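Local coordinates for uncharacterized HTH-type transcriptional regulator YydK (Bacillus subtilis subsp. subtilis, PDB 3BWG), which probably binds DNA through an N-terminal winged helix-turn-helix domain and acts as a GntR-family transcription factor with a C-terminal UTRA domain, at residues B[197-202]-B[223-228]; B[137-142]-B[190-195]; B[21-26]-B[67-72]. All coordinates share one frame; numbering follows the deposited sequence.

Contacts 1 and 2 belong to the UTRA domain, and contact 3 to the GntR-type DNA-binding domain. The centres of contacts 1 and 2 lie 9 Å apart, and the two touch. Strands 215-224 and 135-145 are neighbours in one antiparallel sheet, and Asn224 N lies 2.9 Å from Leu137 O, a probable hydrogen bond. Helix 187-193 of contact 2 is followed in the chain, after a short loop, by strand 200-210 of contact 1. Contact 3 stands apart, its centre about 31 Å from that of contact 1 and about 35 Å from that of contact 2. Contacts 1 and 3 both meet the second subunit. Each UTRA contact also holds a 1,2-ethanediol, probably from the crystallisation liquor.

Contact 1. Residues B[197-202]-B[223-228]; sequences AGLPKL and YNYEQS. With EDO (1,2-ethanediol), chain I.
Pro200 sets its CD over the ring of Tyr225 at the open end of the antiparallel hairpin formed by strands 200-210 and 215-224 of the UTRA domain. This CD sits over the centre of one ring face, 4.0 Å from the centroid of the Tyr225 ring, in a CH-pi contact. Glu226 CG takes the opposite face, nearer the rim. Leu199 adds its CB beside Tyr225 CE2. With CG of Tyr225 between the backbone N and the carbonyl carbon (chi1 82°), the ring is turned toward Leu199 and Pro200.

The strands are joined directly by Tyr223 N, which donates to Leu202 O at 3.0 Å in a nearly straight bond. Beyond this pair they part, and small molecules fill in. One water donates to both Pro200 O and Tyr223 O and accepts from Tyr225 N. The ethanediol O2 accepts from Leu202 N at 2.7 Å and donates to Tyr223 O at 2.8 Å. Val182 of the second subunit packs on Leu202 and Tyr225.

Further out, Tyr225 is in a type I turn from Asn224 to Gln227, which probably helps to place it. Asn224 OD1 accepts from Glu226 N, an Asx turn. Gln227 N and Ser228 OG grip Asn224 O from opposite faces of its plane. Ser228 OG is in turn 2.6 Å from O1 of the ethanediol, which donates to it.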
# COMPACT_ATOMS: atom_id res chain seq x y z
N ALA B 197 -25.01 -10.35 10.08
CA ALA B 197 -24.65 -11.00 8.81
C ALA B 197 -25.16 -10.15 7.64
O ALA B 197 -26.20 -9.51 7.74
CB ALA B 197 -25.21 -12.43 8.74
N GLY B 198 -24.41 -10.12 6.55
CA GLY B 198 -24.82 -9.34 5.40
C GLY B 198 -24.25 -7.94 5.39
O GLY B 198 -24.18 -7.30 4.35
N LEU B 199 -23.82 -7.46 6.55
CA LEU B 199 -23.13 -6.17 6.62
C LEU B 199 -21.76 -6.29 5.93
O LEU B 199 -21.28 -7.40 5.71
CB LEU B 199 -23.04 -5.66 8.08
CG LEU B 199 -24.42 -5.37 8.71
CD1 LEU B 199 -24.28 -5.05 10.19
CD2 LEU B 199 -25.17 -4.23 8.01
N PRO B 200 -21.17 -5.14 5.53
CA PRO B 200 -19.92 -5.09 4.76
C PRO B 200 -18.70 -5.54 5.55
O PRO B 200 -18.62 -5.34 6.78
CB PRO B 200 -19.76 -3.61 4.42
CG PRO B 200 -21.06 -2.98 4.73
CD PRO B 200 -21.67 -3.78 5.82
N LYS B 201 -17.74 -6.14 4.84
CA LYS B 201 -16.41 -6.41 5.42
C LYS B 201 -15.32 -6.23 4.36
O LYS B 201 -15.55 -6.45 3.16
CB LYS B 201 -16.31 -7.85 5.96
CG LYS B 201 -16.68 -8.86 4.89
CD LYS B 201 -16.14 -10.22 5.12
CE LYS B 201 -16.27 -11.01 3.85
NZ LYS B 201 -16.62 -12.39 4.14
N LEU B 202 -14.17 -5.81 4.83
CA LEU B 202 -12.94 -5.92 4.09
C LEU B 202 -12.30 -7.25 4.47
O LEU B 202 -12.16 -7.59 5.65
CB LEU B 202 -11.99 -4.78 4.42
CG LEU B 202 -10.67 -4.66 3.66
CD1 LEU B 202 -10.80 -4.57 2.09
CD2 LEU B 202 -9.81 -3.52 4.30
N TYR B 223 -12.21 -7.76 8.62
CA TYR B 223 -12.27 -6.67 9.56
C TYR B 223 -13.68 -6.16 9.87
O TYR B 223 -14.59 -6.23 9.01
CB TYR B 223 -11.37 -5.52 9.06
CG TYR B 223 -9.89 -5.88 9.01
CD1 TYR B 223 -9.08 -5.64 10.11
CD2 TYR B 223 -9.30 -6.43 7.85
CE1 TYR B 223 -7.70 -5.98 10.08
CE2 TYR B 223 -7.92 -6.77 7.80
CZ TYR B 223 -7.13 -6.51 8.93
OH TYR B 223 -5.78 -6.82 8.97
N ASN B 224 -13.85 -5.62 11.07
CA ASN B 224 -15.04 -4.88 11.44
C ASN B 224 -15.07 -3.51 10.75
O ASN B 224 -14.26 -2.62 11.10
CB ASN B 224 -15.04 -4.76 12.98
CG ASN B 224 -16.20 -4.00 13.54
OD1 ASN B 224 -16.84 -3.17 12.85
ND2 ASN B 224 -16.49 -4.24 14.81
N TYR B 225 -15.98 -3.33 9.78
CA TYR B 225 -16.08 -2.08 9.02
C TYR B 225 -16.33 -0.83 9.87
O TYR B 225 -16.03 0.29 9.43
CB TYR B 225 -17.14 -2.21 7.89
CG TYR B 225 -18.56 -2.00 8.33
CD1 TYR B 225 -19.22 -0.81 8.07
CD2 TYR B 225 -19.25 -3.00 9.00
CE1 TYR B 225 -20.55 -0.60 8.48
CE2 TYR B 225 -20.59 -2.82 9.44
CZ TYR B 225 -21.22 -1.62 9.15
OH TYR B 225 -22.51 -1.43 9.53
N GLU B 226 -16.85 -1.01 11.07
CA GLU B 226 -17.11 0.14 11.95
C GLU B 226 -15.93 0.52 12.83
O GLU B 226 -16.02 1.52 13.53
CB GLU B 226 -18.30 -0.12 12.92
CG GLU B 226 -19.49 -0.77 12.36
CD GLU B 226 -20.68 -0.64 13.33
OE1 GLU B 226 -20.61 -1.14 14.49
OE2 GLU B 226 -21.67 0.01 12.93
N GLN B 227 -14.88 -0.29 12.86
CA GLN B 227 -13.79 -0.09 13.84
C GLN B 227 -12.41 -0.03 13.15
O GLN B 227 -11.36 -0.08 13.82
CB GLN B 227 -13.79 -1.18 14.92
CG GLN B 227 -15.08 -1.35 15.73
CD GLN B 227 -15.33 -0.20 16.67
OE1 GLN B 227 -14.41 0.49 17.05
NE2 GLN B 227 -16.60 0.04 17.02
N SER B 228 -12.41 0.07 11.84
CA SER B 228 -11.12 0.02 11.08
C SER B 228 -11.20 0.80 9.77
O SER B 228 -12.28 0.95 9.18
CB SER B 228 -10.72 -1.43 10.85
OG SER B 228 -11.68 -2.02 10.02
C1 EDO I . -13.50 -2.33 7.16
O1 EDO I . -12.24 -1.84 7.51
C2 EDO I . -13.42 -3.81 7.40
O2 EDO I . -14.66 -4.30 6.98
O HOH W 1 -17.31 -6.01 9.04

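Contact 2. Residues B[137-142]-B[190-195]; sequences LCYEES and AEYLGL. With EDO (1,2-ethanediol), chain H.
Tyr139 leaves its strand toward helix 187-193 and meets both Tyr192 and Leu193. Tyr139 CB lies 4.2 Å from Leu193 CD2. CG is anti to the backbone N (chi1 164°), which puts a face of the ring against Tyr192. From there CG and CD1 both have Tyr192 CD2 as their nearest neighbour. Tyr139 CE1 comes closest, 3.4 Å from Tyr192 CD2 and equally near CE2. Tyr139 CZ follows at 3.5 Å from Tyr192 CE2, and the OH is still near that same atom.

The rings of Tyr139 and Tyr192 form an offset stack, with centroids 4.4 Å apart and planes at 19°. Tyr192 CD2 sits over one face of the Tyr139 ring, displaced toward its rim. Tyr139 CE2 is also 3.4 Å from C2 of an ethanediol, whose O2 donates to Glu141 OE2.

This contact lays the end of helix 187-193 against strand 135-145 of the UTRA sheet. Leu137 and Cys138 form a classic beta bulge opposite Arg130. Leu193 CD2 packs on the backbone of the bulge, 3.6 Å from Cys138 C. The helix stops immediately beyond in a Schellman motif. Gly194 has positive phi there, and Leu195 N bonds back to Ala190 O at 2.8 Å. Thr136 OG1, from the start of the same strand, bonds to Leu193 O.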
# COMPACT_ATOMS: atom_id res chain seq x y z
N LEU B 137 -11.78 -5.83 16.19
CA LEU B 137 -11.04 -5.35 15.03
C LEU B 137 -11.20 -6.30 13.82
O LEU B 137 -11.46 -5.88 12.67
CB LEU B 137 -9.55 -5.19 15.39
CG LEU B 137 -8.63 -4.82 14.21
CD1 LEU B 137 -9.03 -3.47 13.57
CD2 LEU B 137 -7.16 -4.81 14.54
N CYS B 138 -11.01 -7.59 14.08
CA CYS B 138 -10.98 -8.57 13.02
C CYS B 138 -11.13 -9.98 13.55
O CYS B 138 -11.04 -10.22 14.75
CB CYS B 138 -9.69 -8.47 12.19
SG CYS B 138 -8.16 -8.86 13.10
N TYR B 139 -11.37 -10.88 12.61
CA TYR B 139 -11.46 -12.28 12.81
C TYR B 139 -10.43 -12.80 11.80
O TYR B 139 -10.48 -12.44 10.62
CB TYR B 139 -12.90 -12.76 12.48
CG TYR B 139 -13.01 -14.26 12.28
CD1 TYR B 139 -12.63 -15.14 13.31
CD2 TYR B 139 -13.46 -14.80 11.09
CE1 TYR B 139 -12.67 -16.51 13.13
CE2 TYR B 139 -13.53 -16.19 10.90
CZ TYR B 139 -13.14 -17.04 11.94
OH TYR B 139 -13.20 -18.43 11.81
N GLU B 140 -9.50 -13.63 12.28
CA GLU B 140 -8.41 -14.10 11.46
C GLU B 140 -8.16 -15.62 11.51
O GLU B 140 -8.27 -16.26 12.53
CB GLU B 140 -7.13 -13.33 11.82
CG GLU B 140 -5.80 -14.10 11.66
CD GLU B 140 -4.61 -13.38 12.29
OE1 GLU B 140 -3.48 -13.63 11.87
OE2 GLU B 140 -4.79 -12.53 13.16
N GLU B 141 -7.75 -16.17 10.37
CA GLU B 141 -7.20 -17.50 10.35
C GLU B 141 -5.85 -17.31 9.71
O GLU B 141 -5.74 -16.65 8.65
CB GLU B 141 -8.05 -18.42 9.46
CG GLU B 141 -9.35 -18.91 10.09
CD GLU B 141 -10.13 -19.83 9.13
OE1 GLU B 141 -10.05 -21.08 9.26
OE2 GLU B 141 -10.80 -19.29 8.22
N SER B 142 -4.82 -17.85 10.35
CA SER B 142 -3.52 -17.88 9.71
C SER B 142 -2.83 -19.23 9.77
O SER B 142 -3.14 -20.08 10.61
CB SER B 142 -2.62 -16.77 10.21
OG SER B 142 -2.80 -16.61 11.58
N ALA B 190 -19.96 -12.54 11.42
CA ALA B 190 -20.79 -11.56 12.10
C ALA B 190 -20.85 -11.81 13.62
O ALA B 190 -20.77 -10.87 14.42
CB ALA B 190 -22.21 -11.54 11.53
N GLU B 191 -20.95 -13.08 14.00
CA GLU B 191 -20.99 -13.43 15.41
C GLU B 191 -19.65 -13.15 16.14
O GLU B 191 -19.63 -12.55 17.23
CB GLU B 191 -21.48 -14.88 15.57
CG GLU B 191 -21.06 -15.54 16.87
CD GLU B 191 -21.97 -16.68 17.28
OE1 GLU B 191 -22.97 -16.97 16.56
OE2 GLU B 191 -21.69 -17.28 18.35
N TYR B 192 -18.53 -13.57 15.55
CA TYR B 192 -17.20 -13.21 16.11
C TYR B 192 -17.01 -11.69 16.23
O TYR B 192 -16.50 -11.20 17.24
CB TYR B 192 -16.07 -13.79 15.27
CG TYR B 192 -15.89 -15.28 15.39
CD1 TYR B 192 -15.73 -15.89 16.65
CD2 TYR B 192 -15.85 -16.09 14.26
CE1 TYR B 192 -15.58 -17.27 16.77
CE2 TYR B 192 -15.69 -17.47 14.37
CZ TYR B 192 -15.54 -18.05 15.62
OH TYR B 192 -15.37 -19.41 15.70
N LEU B 193 -17.46 -10.94 15.21
CA LEU B 193 -17.31 -9.47 15.21
C LEU B 193 -18.36 -8.74 16.01
O LEU B 193 -18.18 -7.55 16.30
CB LEU B 193 -17.16 -8.90 13.79
CG LEU B 193 -15.93 -9.43 13.05
CD1 LEU B 193 -15.85 -8.85 11.62
CD2 LEU B 193 -14.59 -9.19 13.78
N GLY B 194 -19.42 -9.43 16.42
CA GLY B 194 -20.57 -8.79 17.08
C GLY B 194 -21.36 -7.85 16.17
O GLY B 194 -21.92 -6.87 16.64
N LEU B 195 -21.39 -8.15 14.88
CA LEU B 195 -22.15 -7.35 13.91
C LEU B 195 -23.24 -8.24 13.32
O LEU B 195 -23.35 -9.39 13.72
CB LEU B 195 -21.24 -6.82 12.79
CG LEU B 195 -20.06 -5.94 13.23
CD1 LEU B 195 -19.08 -5.75 12.08
CD2 LEU B 195 -20.60 -4.63 13.80
C1 EDO H . -11.20 -14.59 7.85
O1 EDO H . -12.55 -14.28 7.55
C2 EDO H . -11.17 -15.98 8.44
O2 EDO H . -11.39 -16.90 7.35

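Contact 3. Residues B[21-26]-B[67-72]; sequences HQLQQG and IFVRKH
The second strand of the two-stranded wing, 66-69, meets the loop that follows helix 6-20 in the winged helix-turn-helix domain. Gly26 N donates to Val69 O at 2.8 Å, and Gln25 CA makes a CA-H...O contact with the same oxygen. The Val69 side chain packs against the loop. Val69 CG2 lies 3.8 Å from Leu23 CB, and Val69 CB packs on Gln24 O. Gly26 O meets the edge of the Phe68 ring, near its plane.

Gln25 reaches along the residues after the strand. It points its CG away from its own N (chi1 -176°), and the side chain stays extended. This brings Gln25 NE2 to Arg70 O, 2.9 Å away and almost straight on the N-H. The oxygen lies in the amide plane of Gln25. The Gln25 and Arg70 side chains run side by side, with amide and guanidinium planes 57° apart. Gln25 NE2 and Arg70 NH1, both donors, are 3.3 Å apart and not bonded to each other. Their shared acidic partner, Asp177 of the second subunit, probably makes this tolerable: it forms a salt bridge with Arg70 NH1 and accepts from Gln25 NE2. A water links the backbones, accepting from Gln25 N and donating to Lys71 O, each at 2.9 Å.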
# COMPACT_ATOMS: atom_id res chain seq x y z
N HIS B 21 6.45 19.19 17.44
CA HIS B 21 6.03 20.41 16.77
C HIS B 21 4.75 20.20 15.96
O HIS B 21 4.29 21.14 15.30
CB HIS B 21 7.17 20.99 15.95
CG HIS B 21 8.27 21.55 16.81
ND1 HIS B 21 9.19 20.75 17.45
CD2 HIS B 21 8.57 22.82 17.16
CE1 HIS B 21 10.02 21.51 18.15
NE2 HIS B 21 9.66 22.77 17.99
N GLN B 22 4.17 19.00 16.07
CA GLN B 22 2.96 18.60 15.35
C GLN B 22 3.03 18.93 13.85
O GLN B 22 2.06 19.42 13.29
CB GLN B 22 1.71 19.27 15.94
CG GLN B 22 1.33 18.84 17.35
CD GLN B 22 0.08 19.57 17.83
OE1 GLN B 22 -1.05 19.22 17.43
NE2 GLN B 22 0.27 20.58 18.68
N LEU B 23 4.18 18.69 13.23
CA LEU B 23 4.35 18.97 11.81
C LEU B 23 3.49 18.05 10.93
O LEU B 23 3.37 16.85 11.19
CB LEU B 23 5.82 18.90 11.39
CG LEU B 23 6.81 19.86 12.08
CD1 LEU B 23 8.21 19.68 11.50
CD2 LEU B 23 6.34 21.33 11.95
N GLN B 24 2.87 18.61 9.90
CA GLN B 24 2.10 17.79 8.96
C GLN B 24 2.81 17.70 7.64
O GLN B 24 3.79 18.40 7.40
CB GLN B 24 0.66 18.30 8.80
CG GLN B 24 0.50 19.74 8.37
CD GLN B 24 -0.99 20.14 8.18
OE1 GLN B 24 -1.90 19.29 8.22
NE2 GLN B 24 -1.23 21.45 7.96
N GLN B 25 2.31 16.82 6.77
CA GLN B 25 2.87 16.62 5.44
C GLN B 25 3.10 17.92 4.68
O GLN B 25 2.21 18.76 4.61
CB GLN B 25 1.92 15.72 4.66
CG GLN B 25 2.39 15.33 3.29
CD GLN B 25 1.37 14.46 2.65
OE1 GLN B 25 0.35 14.95 2.13
NE2 GLN B 25 1.56 13.17 2.77
N GLY B 26 4.30 18.07 4.08
CA GLY B 26 4.65 19.28 3.36
C GLY B 26 5.39 20.37 4.16
O GLY B 26 5.96 21.29 3.58
N ILE B 67 13.99 19.76 2.74
CA ILE B 67 13.59 18.52 3.39
C ILE B 67 12.23 18.77 3.99
O ILE B 67 12.08 19.74 4.73
CB ILE B 67 14.49 18.17 4.60
CG1 ILE B 67 15.98 18.26 4.26
CG2 ILE B 67 14.10 16.81 5.17
CD1 ILE B 67 16.85 18.69 5.48
N PHE B 68 11.26 17.90 3.68
CA PHE B 68 9.85 18.07 4.06
C PHE B 68 9.26 16.82 4.74
O PHE B 68 9.69 15.70 4.48
CB PHE B 68 9.02 18.42 2.80
CG PHE B 68 9.48 19.68 2.11
CD1 PHE B 68 8.94 20.91 2.47
CD2 PHE B 68 10.45 19.63 1.11
CE1 PHE B 68 9.37 22.07 1.86
CE2 PHE B 68 10.89 20.79 0.50
CZ PHE B 68 10.36 22.01 0.87
N VAL B 69 8.23 17.02 5.56
CA VAL B 69 7.54 15.92 6.23
C VAL B 69 6.71 15.19 5.15
O VAL B 69 6.03 15.83 4.35
CB VAL B 69 6.66 16.45 7.43
CG1 VAL B 69 5.85 15.32 8.10
CG2 VAL B 69 7.54 17.14 8.51
N ARG B 70 6.78 13.86 5.16
CA ARG B 70 6.15 12.99 4.20
C ARG B 70 4.92 12.31 4.80
O ARG B 70 3.93 12.07 4.10
CB ARG B 70 7.19 11.93 3.72
CG ARG B 70 6.64 10.74 2.85
CD ARG B 70 5.90 11.17 1.60
NE ARG B 70 5.18 10.05 0.93
CZ ARG B 70 3.88 9.75 1.09
NH1 ARG B 70 3.12 10.45 1.90
NH2 ARG B 70 3.33 8.74 0.40
N LYS B 71 5.00 12.01 6.11
CA LYS B 71 4.00 11.25 6.81
C LYS B 71 2.64 11.80 6.47
O LYS B 71 2.39 13.02 6.53
CB LYS B 71 4.23 11.27 8.32
CG LYS B 71 3.49 12.37 9.07
CD LYS B 71 4.18 12.87 10.35
CE LYS B 71 3.85 12.05 11.59
NZ LYS B 71 2.47 12.36 12.01
N HIS B 72 1.76 10.89 6.10
CA HIS B 72 0.40 11.21 5.70
C HIS B 72 -0.34 12.09 6.74
O HIS B 72 -0.04 12.04 7.97
CB HIS B 72 -0.35 9.90 5.44
CG HIS B 72 -0.55 9.07 6.68
ND1 HIS B 72 -1.58 9.29 7.56
CD2 HIS B 72 0.15 8.01 7.17
CE1 HIS B 72 -1.51 8.42 8.55
NE2 HIS B 72 -0.47 7.62 8.32
O HOH W 2 0.80 14.82 8.17